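Local coordinates for protein nicotinate-nucleotide pyrophosphorylase (Ehrlichia chaffeensis, PDB 3L0G) that probably catalyses the decarboxylating transfer of a phosphoribosyl group to quinolinate, yielding nicotinate mononucleotide on the route to NAD(+), at residues G156-M159 / L160-S164; S172-N176 / L177-V181; I278-I281 / T282-F285. All blocks are in the same frame, centred on the assembly; numbering follows the deposited sequence.

Interaction 1 (G156-M159 / L160-S164); sequences GLRM and LDKYS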
# COMPACT_ATOMS: atom_id res chain seq x y z
N GLY C 156 5.22 -10.45 -3.62
CA GLY C 156 4.22 -9.39 -3.66
C GLY C 156 2.80 -9.85 -3.86
O GLY C 156 1.89 -9.06 -3.73
N LEU C 157 2.61 -11.12 -4.21
CA LEU C 157 1.29 -11.70 -4.41
C LEU C 157 0.96 -12.86 -3.47
O LEU C 157 0.20 -13.77 -3.84
CB LEU C 157 1.16 -12.15 -5.86
CG LEU C 157 1.38 -11.04 -6.91
CD1 LEU C 157 1.28 -11.57 -8.33
CD2 LEU C 157 0.40 -9.88 -6.74
N ARG C 158 1.53 -12.85 -2.27
CA ARG C 158 1.29 -13.94 -1.33
C ARG C 158 -0.19 -14.20 -1.16
O ARG C 158 -0.66 -15.35 -1.19
CB ARG C 158 1.87 -13.60 0.06
CG ARG C 158 1.40 -14.49 1.22
CD ARG C 158 1.76 -15.97 1.07
NE ARG C 158 3.17 -16.16 0.81
CZ ARG C 158 4.15 -15.93 1.68
NH1 ARG C 158 3.90 -15.51 2.93
NH2 ARG C 158 5.40 -16.10 1.29
N MET C 159 -0.93 -13.12 -0.92
CA MET C 159 -2.32 -13.29 -0.53
C MET C 159 -3.15 -13.59 -1.77
O MET C 159 -4.04 -14.43 -1.70
CB MET C 159 -2.84 -12.07 0.28
CG MET C 159 -2.24 -11.96 1.69
SD MET C 159 -2.43 -13.48 2.69
CE MET C 159 -4.24 -13.47 2.88
N LEU C 160 -2.88 -12.97 -2.91
CA LEU C 160 -3.61 -13.36 -4.14
C LEU C 160 -3.38 -14.85 -4.49
O LEU C 160 -4.29 -15.54 -4.95
CB LEU C 160 -3.19 -12.51 -5.34
CG LEU C 160 -3.82 -12.90 -6.67
CD1 LEU C 160 -5.36 -12.91 -6.58
CD2 LEU C 160 -3.32 -12.00 -7.75
N ASP C 161 -2.15 -15.34 -4.28
CA ASP C 161 -1.80 -16.72 -4.67
C ASP C 161 -2.51 -17.71 -3.76
O ASP C 161 -3.16 -18.66 -4.23
CB ASP C 161 -0.28 -16.93 -4.70
CG ASP C 161 0.40 -16.26 -5.93
OD1 ASP C 161 -0.27 -15.52 -6.70
OD2 ASP C 161 1.62 -16.48 -6.10
N LYS C 162 -2.46 -17.45 -2.46
CA LYS C 162 -3.15 -18.31 -1.51
C LYS C 162 -4.67 -18.24 -1.71
O LYS C 162 -5.31 -19.25 -1.62
CB LYS C 162 -2.76 -18.03 -0.06
CG LYS C 162 -1.40 -18.63 0.31
CD LYS C 162 -0.97 -18.24 1.68
CE LYS C 162 0.24 -19.03 2.13
NZ LYS C 162 -0.13 -20.43 2.40
N TYR C 163 -5.22 -17.07 -2.00
CA TYR C 163 -6.63 -16.93 -2.34
C TYR C 163 -7.03 -17.80 -3.56
O TYR C 163 -8.11 -18.40 -3.60
CB TYR C 163 -6.94 -15.45 -2.64
CG TYR C 163 -8.29 -15.20 -3.31
CD1 TYR C 163 -9.48 -15.18 -2.58
CD2 TYR C 163 -8.38 -14.97 -4.66
CE1 TYR C 163 -10.72 -14.96 -3.21
CE2 TYR C 163 -9.62 -14.74 -5.30
CZ TYR C 163 -10.77 -14.74 -4.57
OH TYR C 163 -11.98 -14.52 -5.23
N SER C 164 -6.16 -17.83 -4.56
CA SER C 164 -6.48 -18.51 -5.81
C SER C 164 -6.41 -20.03 -5.63
O SER C 164 -7.20 -20.79 -6.24
CB SER C 164 -5.54 -18.03 -6.92
OG SER C 164 -5.58 -16.62 -7.14

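Interaction 2 (S172-N176 / L177-V181); sequences SYRDN and LCDGV. With FMT (formic acid), chain J.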
# COMPACT_ATOMS: atom_id res chain seq x y z
N SER C 172 -5.02 -23.61 3.21
CA SER C 172 -3.76 -23.00 3.67
C SER C 172 -3.56 -23.14 5.17
O SER C 172 -4.41 -22.74 5.92
CB SER C 172 -3.76 -21.53 3.36
OG SER C 172 -2.57 -20.91 3.83
N TYR C 173 -2.41 -23.68 5.58
CA TYR C 173 -2.03 -23.73 7.01
C TYR C 173 -1.87 -22.36 7.63
O TYR C 173 -2.34 -22.11 8.74
CB TYR C 173 -0.73 -24.51 7.17
CG TYR C 173 -0.25 -24.58 8.61
CD1 TYR C 173 -1.03 -25.16 9.59
CD2 TYR C 173 0.98 -24.09 8.98
CE1 TYR C 173 -0.57 -25.23 10.92
CE2 TYR C 173 1.43 -24.14 10.29
CZ TYR C 173 0.65 -24.69 11.26
OH TYR C 173 1.12 -24.74 12.57
N ARG C 174 -1.20 -21.47 6.92
CA ARG C 174 -0.92 -20.16 7.44
C ARG C 174 -0.65 -19.20 6.28
O ARG C 174 -0.27 -19.63 5.22
CB ARG C 174 0.29 -20.21 8.38
CG ARG C 174 1.66 -20.40 7.69
CD ARG C 174 2.76 -20.64 8.75
NE ARG C 174 4.03 -20.99 8.14
CZ ARG C 174 5.23 -20.85 8.70
NH1 ARG C 174 5.35 -20.38 9.93
NH2 ARG C 174 6.32 -21.14 8.01
N ASP C 175 -0.88 -17.92 6.52
CA ASP C 175 -0.69 -16.89 5.53
C ASP C 175 0.77 -16.49 5.43
O ASP C 175 1.26 -16.21 4.35
CB ASP C 175 -1.53 -15.66 5.84
CG ASP C 175 -3.02 -15.88 5.57
OD1 ASP C 175 -3.42 -16.83 4.91
OD2 ASP C 175 -3.80 -15.05 6.04
N ASN C 176 1.48 -16.49 6.54
CA ASN C 176 2.85 -16.01 6.56
C ASN C 176 3.52 -16.39 7.87
O ASN C 176 3.03 -17.26 8.54
CB ASN C 176 2.89 -14.51 6.31
CG ASN C 176 2.19 -13.72 7.38
OD1 ASN C 176 1.89 -14.22 8.48
ND2 ASN C 176 1.99 -12.43 7.09
N LEU C 177 4.64 -15.79 8.22
CA LEU C 177 5.41 -16.21 9.39
C LEU C 177 4.82 -15.79 10.73
O LEU C 177 5.30 -16.25 11.78
CB LEU C 177 6.84 -15.70 9.28
CG LEU C 177 7.66 -16.38 8.17
CD1 LEU C 177 9.02 -15.75 8.06
CD2 LEU C 177 7.72 -17.89 8.41
N CYS C 178 3.83 -14.89 10.72
CA CYS C 178 3.17 -14.43 11.92
C CYS C 178 2.03 -15.30 12.45
O CYS C 178 1.77 -15.25 13.65
CB CYS C 178 2.57 -13.02 11.71
SG CYS C 178 3.63 -11.87 10.83
N ASP C 179 1.34 -16.07 11.61
CA ASP C 179 0.06 -16.67 12.06
C ASP C 179 0.03 -18.19 12.15
O ASP C 179 -1.05 -18.79 12.16
CB ASP C 179 -1.11 -16.19 11.21
CG ASP C 179 -0.95 -16.55 9.76
OD1 ASP C 179 -1.97 -16.84 9.06
OD2 ASP C 179 0.22 -16.54 9.33
N GLY C 180 1.20 -18.81 12.23
CA GLY C 180 1.29 -20.19 12.63
C GLY C 180 2.74 -20.60 12.85
O GLY C 180 3.65 -20.01 12.27
N VAL C 181 2.93 -21.62 13.67
CA VAL C 181 4.24 -22.19 13.94
C VAL C 181 4.54 -23.30 12.94
O VAL C 181 3.69 -24.19 12.68
CB VAL C 181 4.33 -22.73 15.38
CG1 VAL C 181 5.56 -23.68 15.53
CG2 VAL C 181 4.37 -21.55 16.37
C FMT J . 4.89 -22.49 4.97
O1 FMT J . 3.88 -22.15 5.60
O2 FMT J . 6.04 -22.19 5.33
O HOH W 1 7.01 -18.40 12.12

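Interaction 3 (I278-I281 / T282-F285); sequences IGCI and TNSF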
# COMPACT_ATOMS: atom_id res chain seq x y z
N ILE C 278 1.90 -28.21 -2.02
CA ILE C 278 2.55 -28.24 -3.32
C ILE C 278 3.04 -26.83 -3.70
O ILE C 278 2.25 -25.94 -3.91
CB ILE C 278 1.59 -28.76 -4.42
CG1 ILE C 278 0.99 -30.10 -4.03
CG2 ILE C 278 2.34 -28.90 -5.74
CD1 ILE C 278 -0.06 -30.60 -5.00
N GLY C 279 4.37 -26.67 -3.79
CA GLY C 279 4.99 -25.38 -4.12
C GLY C 279 4.66 -24.97 -5.54
O GLY C 279 4.39 -23.80 -5.80
N CYS C 280 4.60 -25.93 -6.45
CA CYS C 280 4.45 -25.65 -7.87
C CYS C 280 2.99 -25.31 -8.31
O CYS C 280 2.72 -25.17 -9.49
CB CYS C 280 5.06 -26.83 -8.67
SG CYS C 280 6.91 -27.03 -8.53
N ILE C 281 2.04 -25.18 -7.37
CA ILE C 281 0.72 -24.60 -7.72
C ILE C 281 0.65 -23.06 -7.58
O ILE C 281 -0.31 -22.45 -8.05
CB ILE C 281 -0.47 -25.25 -7.01
CG1 ILE C 281 -0.36 -25.17 -5.48
CG2 ILE C 281 -0.60 -26.70 -7.47
CD1 ILE C 281 -1.60 -25.74 -4.74
N THR C 282 1.67 -22.46 -6.96
CA THR C 282 1.77 -20.98 -6.83
C THR C 282 3.09 -20.43 -7.43
O THR C 282 3.36 -19.25 -7.38
CB THR C 282 1.64 -20.52 -5.36
OG1 THR C 282 2.70 -21.10 -4.56
CG2 THR C 282 0.31 -20.93 -4.78
N ASN C 283 3.91 -21.31 -7.98
CA ASN C 283 5.01 -20.91 -8.84
C ASN C 283 5.14 -22.00 -9.92
O ASN C 283 4.59 -23.11 -9.76
CB ASN C 283 6.28 -20.67 -8.01
CG ASN C 283 6.88 -21.92 -7.47
OD1 ASN C 283 7.41 -22.73 -8.23
ND2 ASN C 283 6.78 -22.13 -6.14
N SER C 284 5.77 -21.69 -11.04
CA SER C 284 5.97 -22.70 -12.09
C SER C 284 4.68 -23.34 -12.64
O SER C 284 4.67 -24.51 -12.96
CB SER C 284 6.88 -23.84 -11.56
OG SER C 284 8.09 -23.32 -11.02
N PHE C 285 3.61 -22.57 -12.73
CA PHE C 285 2.34 -23.03 -13.28
C PHE C 285 2.07 -22.24 -14.57
O PHE C 285 2.67 -21.18 -14.81
CB PHE C 285 1.23 -22.76 -12.27
CG PHE C 285 1.06 -21.31 -11.98
CD1 PHE C 285 0.24 -20.54 -12.77
CD2 PHE C 285 1.79 -20.68 -10.97
CE1 PHE C 285 0.13 -19.17 -12.56
CE2 PHE C 285 1.66 -19.32 -10.75
CZ PHE C 285 0.83 -18.57 -11.56
O HOH W 2 2.27 -23.31 -3.02

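Interaction 1 (G156-M159 / L160-S164)
Leu157 and Leu160 meet at the opening turn of helix 158-167, their CB atoms 4.4 Å apart. Leu157 occupies the N-cap position, and its carbonyl starts the helical bonding: Asp161 N donates to Leu157 O over 2.9 Å, close to the axis of the carbonyl. With CG held beside its own backbone N (chi1 -74°), Asp161 folds its carboxylate back toward the cap, placing OD1 3.8 Å from Leu157 CB. His125 binds OD1 and Thr154 binds OD2, so both carboxylate oxygens are held. Met159 contributes mainly through its backbone and CB; its carbonyl O accepts Tyr163 N at 2.9 Å, while its side chain, bent at chi2 and chi3, curls off toward Asp175. These i to i+4 bonds define the first turn of an alpha-helix in the phosphoribosyltransferase C-terminal domain. The amide of Arg158, at the start of that turn, is bound by Glu36 of the second subunit. Leu160 turns its side chain to Ile29 and Ile72, and its carbonyl O is gripped twice by Ser164, whose N and OG arrive from opposite faces of the carbonyl plane, OG at 2.8 Å. Within the opening turn, Lys162 N binds Arg158 O at 3.0 Å (N-H...O 167°), and the two long side chains run side by side with Arg158 CD 3.6 Å from Lys162 CE. Their polar ends diverge to separate partners: Arg158 to Thr153, Asp175 O and Asp37 of the second subunit, Lys162 NZ to Ser149, Ser172 and Arg174 O.

Interaction 2 (S172-N176 / L177-V181)
Arg174, Asn176 and Asp179 all place CG between the backbone N and the carbonyl carbon (chi1 73°, 63° and 60°), which turns their polar ends toward the facing part of the loop. The carboxylate of Asp179 spans two successive amides: OD1 accepts Asp175 N at 3.0 Å and OD2 accepts Asn176 N at 3.1 Å, each oxygen using its syn lone pair. Asn176 OD1 receives Cys178 N at 3.0 Å from above its carbonyl plane, which meets the definition of an Asx turn, and Asn176 ND2 reaches Glu36 O of the second subunit. In this way the loop between helix 158-167 and strand 181-183 is folded back on itself without regular backbone pairing. Its outgoing arm is held by two side chains. Tyr173 OH donates to Val181 O over 2.6 Å, the oxygen lying at the ring edge, and Arg174 NH1 donates to Gly180 O over 2.9 Å within the guanidinium plane. The extended arginine also receives formate, probably from the crystallisation liquor, in two-pronged fashion, NE to O1 at 2.8 Å and NH2 to O2 at 2.9 Å. Lys184 and Arg151 bind the same formate, a basic setting consistent with an anion site. Leu177 CD2 packs 3.6 Å from Arg174 NH2, the leucine being on one side of the guanidinium. A water donates to Leu177 O and is weakly bound by Arg174 NH1.

Interaction 3 (I278-I281 / T282-F285)
Ile278 reaches Thr282 through a water that donates to Ile278 O at 2.8 Å and to Thr282 OG1 at 2.7 Å. Thr282 OG1 lies between its backbone N and carbonyl carbon (chi1 60°), which turns it back toward the preceding residues; its other partner is Lys152 O. Next comes Gly279, whose carbonyl O accepts Thr282 N at 3.2 Å, the donor standing above the carbonyl plane, and more weakly Asn283 N at 3.3 Å. The first bond closes a beta turn over Cys280 and Ile281, in the loop leading from strand 275-277 of the parallel alpha/beta sheet toward strand 290-294. Asn283 ND2, at a poor angle to that carbonyl, bonds to Lys152 O instead. Cys280 touches the returning chain with its backbone: its CA lies 3.2 Å from Asn283 O in a CA-H...O contact, while its SG forms the disulfide to Cys259. Ile281 sends its side chain off to Thr133 and Phe136 of helix 116-139, and its carbonyl O approaches Phe285 CD2 at 4.0 Å. Ser284 OG donates to Asn283 OD1 at 2.9 Å, in the carbonyl plane, and also meets Asn287 N of the second subunit. The turn therefore rests on one longish but straight backbone bond and one weak one, with the two bonds to Lys152 O holding its polar side chains, while the disulfide ties it covalently to another loop.

How the interactions relate
From the N terminus the three contacts follow in series; none encloses or crosses another. Interaction 1 builds the first turn of helix 158-167, interaction 2 folds the loop leading to strand 181-183, and interaction 3 turns the chain after strand 275-277, the last in sequence of the parallel strands. Interactions 1 and 2 touch directly: the long side chains of Arg158 and Lys162 tie the helix start to the 172-176 loop, and Met159 CE packs 3.6 Å from Asp175 OD2. Interaction 3 comes up to interaction 1 where Thr282 packs on Asp161 (Asp161 OD2 to Thr282 O 3.5 Å), whereas 172-181 and 278-285 stay about 9 Å apart at their nearest atoms. All three also reach the second subunit.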